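Local coordinates for protein glucoamylase (Thermoanaerobacterium thermosaccharolyticum, PDB 1LF6) that hydrolyses terminal alpha-1,4-linked glucose residues from the non-reducing ends of glucan chains, probably releasing beta-D-glucose, as a family 15 glycoside hydrolase, at residues T281-C284 / N285-N288; N295-Y298 / Y299-M302. All blocks are in the same frame, centred on the assembly; numbering follows the deposited sequence.

Contact 1 (T281-C284 / N285-N288); sequences TKYC and NTLN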
loop_
_atom_site.group_PDB
_atom_site.type_symbol
_atom_site.label_atom_id
_atom_site.label_comp_id
_atom_site.label_asym_id
_atom_site.label_seq_id
_atom_site.Cartn_x
_atom_site.Cartn_y
_atom_site.Cartn_z
ATOM N N THR A 281 -9.561 -13.795 -12.288
ATOM C CA THR A 281 -10.900 -14.306 -12.028
ATOM C C THR A 281 -10.789 -15.675 -11.372
ATOM O O THR A 281 -11.519 -15.989 -10.431
ATOM C CB THR A 281 -11.707 -14.420 -13.337
ATOM O OG1 THR A 281 -11.733 -13.145 -13.985
ATOM C CG2 THR A 281 -13.137 -14.849 -13.051
ATOM N N LYS A 282 -9.858 -16.480 -11.868
ATOM C CA LYS A 282 -9.619 -17.814 -11.333
ATOM C C LYS A 282 -9.321 -17.730 -9.837
ATOM O O LYS A 282 -9.812 -18.534 -9.038
ATOM C CB LYS A 282 -8.429 -18.448 -12.052
ATOM C CG LYS A 282 -8.029 -19.804 -11.513
ATOM C CD LYS A 282 -6.763 -20.297 -12.186
ATOM C CE LYS A 282 -6.383 -21.678 -11.691
ATOM N NZ LYS A 282 -5.173 -22.183 -12.399
ATOM N N TYR A 283 -8.503 -16.755 -9.463
ATOM C CA TYR A 283 -8.155 -16.572 -8.063
ATOM C C TYR A 283 -9.357 -16.154 -7.232
ATOM O O TYR A 283 -9.587 -16.705 -6.161
ATOM C CB TYR A 283 -7.047 -15.530 -7.903
ATOM C CG TYR A 283 -6.815 -15.164 -6.456
ATOM C CD1 TYR A 283 -7.180 -13.909 -5.962
ATOM C CD2 TYR A 283 -6.267 -16.089 -5.567
ATOM C CE1 TYR A 283 -7.001 -13.586 -4.611
ATOM C CE2 TYR A 283 -6.087 -15.780 -4.220
ATOM C CZ TYR A 283 -6.453 -14.528 -3.748
ATOM O OH TYR A 283 -6.255 -14.217 -2.424
ATOM N N CYS A 284 -10.126 -15.186 -7.723
ATOM C CA CYS A 284 -11.297 -14.720 -6.987
ATOM C C CYS A 284 -12.284 -15.845 -6.726
ATOM O O CYS A 284 -12.856 -15.939 -5.637
ATOM C CB CYS A 284 -12.007 -13.596 -7.744
ATOM S SG CYS A 284 -11.108 -12.035 -7.775
ATOM N N ASN A 285 -12.477 -16.702 -7.725
ATOM C CA ASN A 285 -13.422 -17.803 -7.600
ATOM C C ASN A 285 -12.940 -18.920 -6.696
ATOM O O ASN A 285 -13.650 -19.894 -6.460
ATOM C CB ASN A 285 -13.782 -18.356 -8.979
ATOM C CG ASN A 285 -14.588 -17.372 -9.793
ATOM O OD1 ASN A 285 -15.380 -16.607 -9.244
ATOM N ND2 ASN A 285 -14.401 -17.390 -11.106
ATOM N N THR A 286 -11.728 -18.774 -6.184
ATOM C CA THR A 286 -11.173 -19.762 -5.283
ATOM C C THR A 286 -11.491 -19.321 -3.850
ATOM O O THR A 286 -11.367 -20.097 -2.903
ATOM C CB THR A 286 -9.642 -19.877 -5.481
ATOM O OG1 THR A 286 -9.213 -21.193 -5.120
ATOM C CG2 THR A 286 -8.899 -18.869 -4.615
ATOM N N LEU A 287 -11.940 -18.075 -3.713
ATOM C CA LEU A 287 -12.259 -17.489 -2.410
ATOM C C LEU A 287 -13.706 -17.701 -1.974
ATOM O O LEU A 287 -14.595 -17.888 -2.803
ATOM C CB LEU A 287 -11.976 -15.982 -2.441
ATOM C CG LEU A 287 -10.595 -15.520 -2.936
ATOM C CD1 LEU A 287 -10.577 -14.001 -3.016
ATOM C CD2 LEU A 287 -9.502 -16.014 -2.005
ATOM N N ASN A 288 -13.937 -17.665 -0.665
ATOM C CA ASN A 288 -15.286 -17.818 -0.130
ATOM C C ASN A 288 -16.138 -16.665 -0.655
ATOM O O ASN A 288 -15.683 -15.519 -0.710
ATOM C CB ASN A 288 -15.274 -17.769 1.403
ATOM C CG ASN A 288 -14.395 -18.842 2.017
ATOM O OD1 ASN A 288 -14.518 -20.026 1.697
ATOM N ND2 ASN A 288 -13.507 -18.435 2.915
HETATM O O HOH W 1 -15.416 -16.364 -4.676
#
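Asn285 N donates to Thr281 O at 3.0 Å with an N-H...O angle of 160°, an i to i+4 bond at the C-terminal end of helix 269-284, where a type I beta turn runs from Cys284 to Leu287. The turn is closed by Leu287 N on Cys284 O, 3.0 Å apart. A water donates to that same Cys284 O at 2.8 Å and to Leu287 O at 2.6 Å, bridging the two ends of the turn. Here the helix that follows the beta-sandwich strands of the N-terminal domain gives way to the loop leading into the helical domain. With chi1 at 171°, the Tyr283 ring trails away from its own backbone N and its end comes alongside Leu287. There the two methyls of Leu287 divide the far end of the ring between them: CD1 lies 3.9 Å from Tyr283 CE1, while CD2 sits 3.8 Å from Tyr283 CZ, obliquely to the ring. Tyr283 OH is hydrogen-bonded to Asp357 OD1. At the end of the helix, the side chains of Thr281 and Asn285 lie side by side, pointing the same way, with Thr281 CG2 3.4 Å from Asn285 ND2; Asn285 OD1 accepts a hydrogen bond from Lys103 NZ.

Contact 2 (N295-Y298 / Y299-M302); sequences NSLY and YNSM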
loop_
_atom_site.group_PDB
_atom_site.type_symbol
_atom_site.label_atom_id
_atom_site.label_comp_id
_atom_site.label_asym_id
_atom_site.label_seq_id
_atom_site.Cartn_x
_atom_site.Cartn_y
_atom_site.Cartn_z
ATOM N N ASN A 295 -19.026 -9.059 -2.094
ATOM C CA ASN A 295 -19.236 -7.914 -2.974
ATOM C C ASN A 295 -17.969 -7.470 -3.702
ATOM O O ASN A 295 -16.902 -8.069 -3.547
ATOM C CB ASN A 295 -19.829 -6.745 -2.179
ATOM C CG ASN A 295 -18.901 -6.248 -1.080
ATOM O OD1 ASN A 295 -19.282 -5.412 -0.262
ATOM N ND2 ASN A 295 -17.680 -6.759 -1.060
ATOM N N SER A 296 -18.087 -6.412 -4.493
ATOM C CA SER A 296 -16.956 -5.915 -5.264
ATOM C C SER A 296 -15.780 -5.455 -4.412
ATOM O O SER A 296 -14.627 -5.760 -4.723
ATOM C CB SER A 296 -17.403 -4.774 -6.182
ATOM O OG SER A 296 -17.837 -3.656 -5.430
ATOM N N LEU A 297 -16.055 -4.724 -3.339
ATOM C CA LEU A 297 -14.969 -4.242 -2.493
ATOM C C LEU A 297 -14.232 -5.405 -1.852
ATOM O O LEU A 297 -13.026 -5.332 -1.635
ATOM C CB LEU A 297 -15.496 -3.286 -1.418
ATOM C CG LEU A 297 -14.437 -2.553 -0.586
ATOM C CD1 LEU A 297 -13.413 -1.891 -1.497
ATOM C CD2 LEU A 297 -15.114 -1.512 0.291
ATOM N N TYR A 298 -14.957 -6.480 -1.554
ATOM C CA TYR A 298 -14.353 -7.666 -0.955
ATOM C C TYR A 298 -13.347 -8.254 -1.937
ATOM O O TYR A 298 -12.189 -8.484 -1.596
ATOM C CB TYR A 298 -15.433 -8.705 -0.643
ATOM C CG TYR A 298 -14.915 -10.103 -0.380
ATOM C CD1 TYR A 298 -14.255 -10.415 0.806
ATOM C CD2 TYR A 298 -15.124 -11.129 -1.305
ATOM C CE1 TYR A 298 -13.822 -11.720 1.073
ATOM C CE2 TYR A 298 -14.695 -12.436 -1.051
ATOM C CZ TYR A 298 -14.051 -12.727 0.140
ATOM O OH TYR A 298 -13.678 -14.025 0.415
ATOM N N TYR A 299 -13.791 -8.503 -3.162
ATOM C CA TYR A 299 -12.901 -9.056 -4.172
ATOM C C TYR A 299 -11.780 -8.068 -4.503
ATOM O O TYR A 299 -10.615 -8.456 -4.637
ATOM C CB TYR A 299 -13.704 -9.421 -5.428
ATOM C CG TYR A 299 -14.541 -10.674 -5.260
ATOM C CD1 TYR A 299 -13.936 -11.919 -5.097
ATOM C CD2 TYR A 299 -15.935 -10.613 -5.250
ATOM C CE1 TYR A 299 -14.704 -13.086 -4.925
ATOM C CE2 TYR A 299 -16.712 -11.772 -5.076
ATOM C CZ TYR A 299 -16.086 -13.002 -4.914
ATOM O OH TYR A 299 -16.851 -14.138 -4.740
ATOM N N ASN A 300 -12.122 -6.790 -4.625
ATOM C CA ASN A 300 -11.112 -5.780 -4.931
ATOM C C ASN A 300 -10.028 -5.814 -3.858
ATOM O O ASN A 300 -8.835 -5.849 -4.170
ATOM C CB ASN A 300 -11.741 -4.376 -4.996
ATOM C CG ASN A 300 -10.783 -3.327 -5.558
ATOM O OD1 ASN A 300 -10.540 -2.292 -4.936
ATOM N ND2 ASN A 300 -10.242 -3.591 -6.738
ATOM N N SER A 301 -10.446 -5.813 -2.593
ATOM C CA SER A 301 -9.498 -5.840 -1.482
ATOM C C SER A 301 -8.604 -7.078 -1.528
ATOM O O SER A 301 -7.392 -6.975 -1.362
ATOM C CB SER A 301 -10.244 -5.806 -0.140
ATOM O OG SER A 301 -11.013 -4.619 -0.017
ATOM N N MET A 302 -9.201 -8.246 -1.765
ATOM C CA MET A 302 -8.419 -9.475 -1.801
ATOM C C MET A 302 -7.399 -9.531 -2.941
ATOM O O MET A 302 -6.319 -10.098 -2.777
ATOM C CB MET A 302 -9.343 -10.697 -1.849
ATOM C CG MET A 302 -10.136 -10.929 -0.558
ATOM S SD MET A 302 -9.120 -10.856 0.933
ATOM C CE MET A 302 -7.877 -12.116 0.587
#
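Leu297 O receives two hydrogen bonds from Ser301, one from its backbone N at 2.8 Å and one from its hydroxyl OG at 2.7 Å, and the two donors approach from opposite faces of the carbonyl plane. This is the first part of helix 296-306 in the family 15 catalytic domain, an (alpha/alpha) barrel, with Asn295 at the N-cap. Ser301 OG is placed for its bond by chi1 of -61°, which folds it back beside its own backbone N, and it is also hydrogen-bonded to His656. One residue earlier, Asn300 N donates to Ser296 O at 2.7 Å. Tyr298 and Tyr299, adjacent in sequence, form a T-shaped (edge-to-face) pair: their centroids are 5.1 Å apart, their planes are at 67°, and CD2 of Tyr298 sits over the centre of the Tyr299 ring. Tyr298 OH is hydrogen-bonded to Asn288 O, while Phe290 makes a further edge-to-face pair with the Tyr298 ring. One helical turn on, Met302 bends at chi2 and chi3, and its SD makes an oblique Met-aromatic contact 5.5 Å from the Tyr298 centroid. Met302 CG lies over one face of that ring, toward its rim, 4.1 Å from Tyr298 CE1.

In the fold
The two contacts follow each other along the chain, with centres about 11 Å apart: contact 1 ends helix 269-284, and contact 2 begins helix 296-306. They meet directly, Cys284 O packing 3.5 Å from Tyr299 CE1 and Leu287 CD1 3.7 Å from Met302 CB. Contact 1 is partly buried, exposed at Asn285 but buried on its Tyr283-Leu287 side; it is a water-assisted helix end where one ring meets aliphatic methyls. Contact 2 is a buried helix start, with no water among its bonds, where ring meets ring and sulfur. Both face helix 342-355, through Phe352 and Ala355, whereas helix 653-668 packs against contact 2. Each lies away from Glu435 and Glu438, the probable catalytic pair.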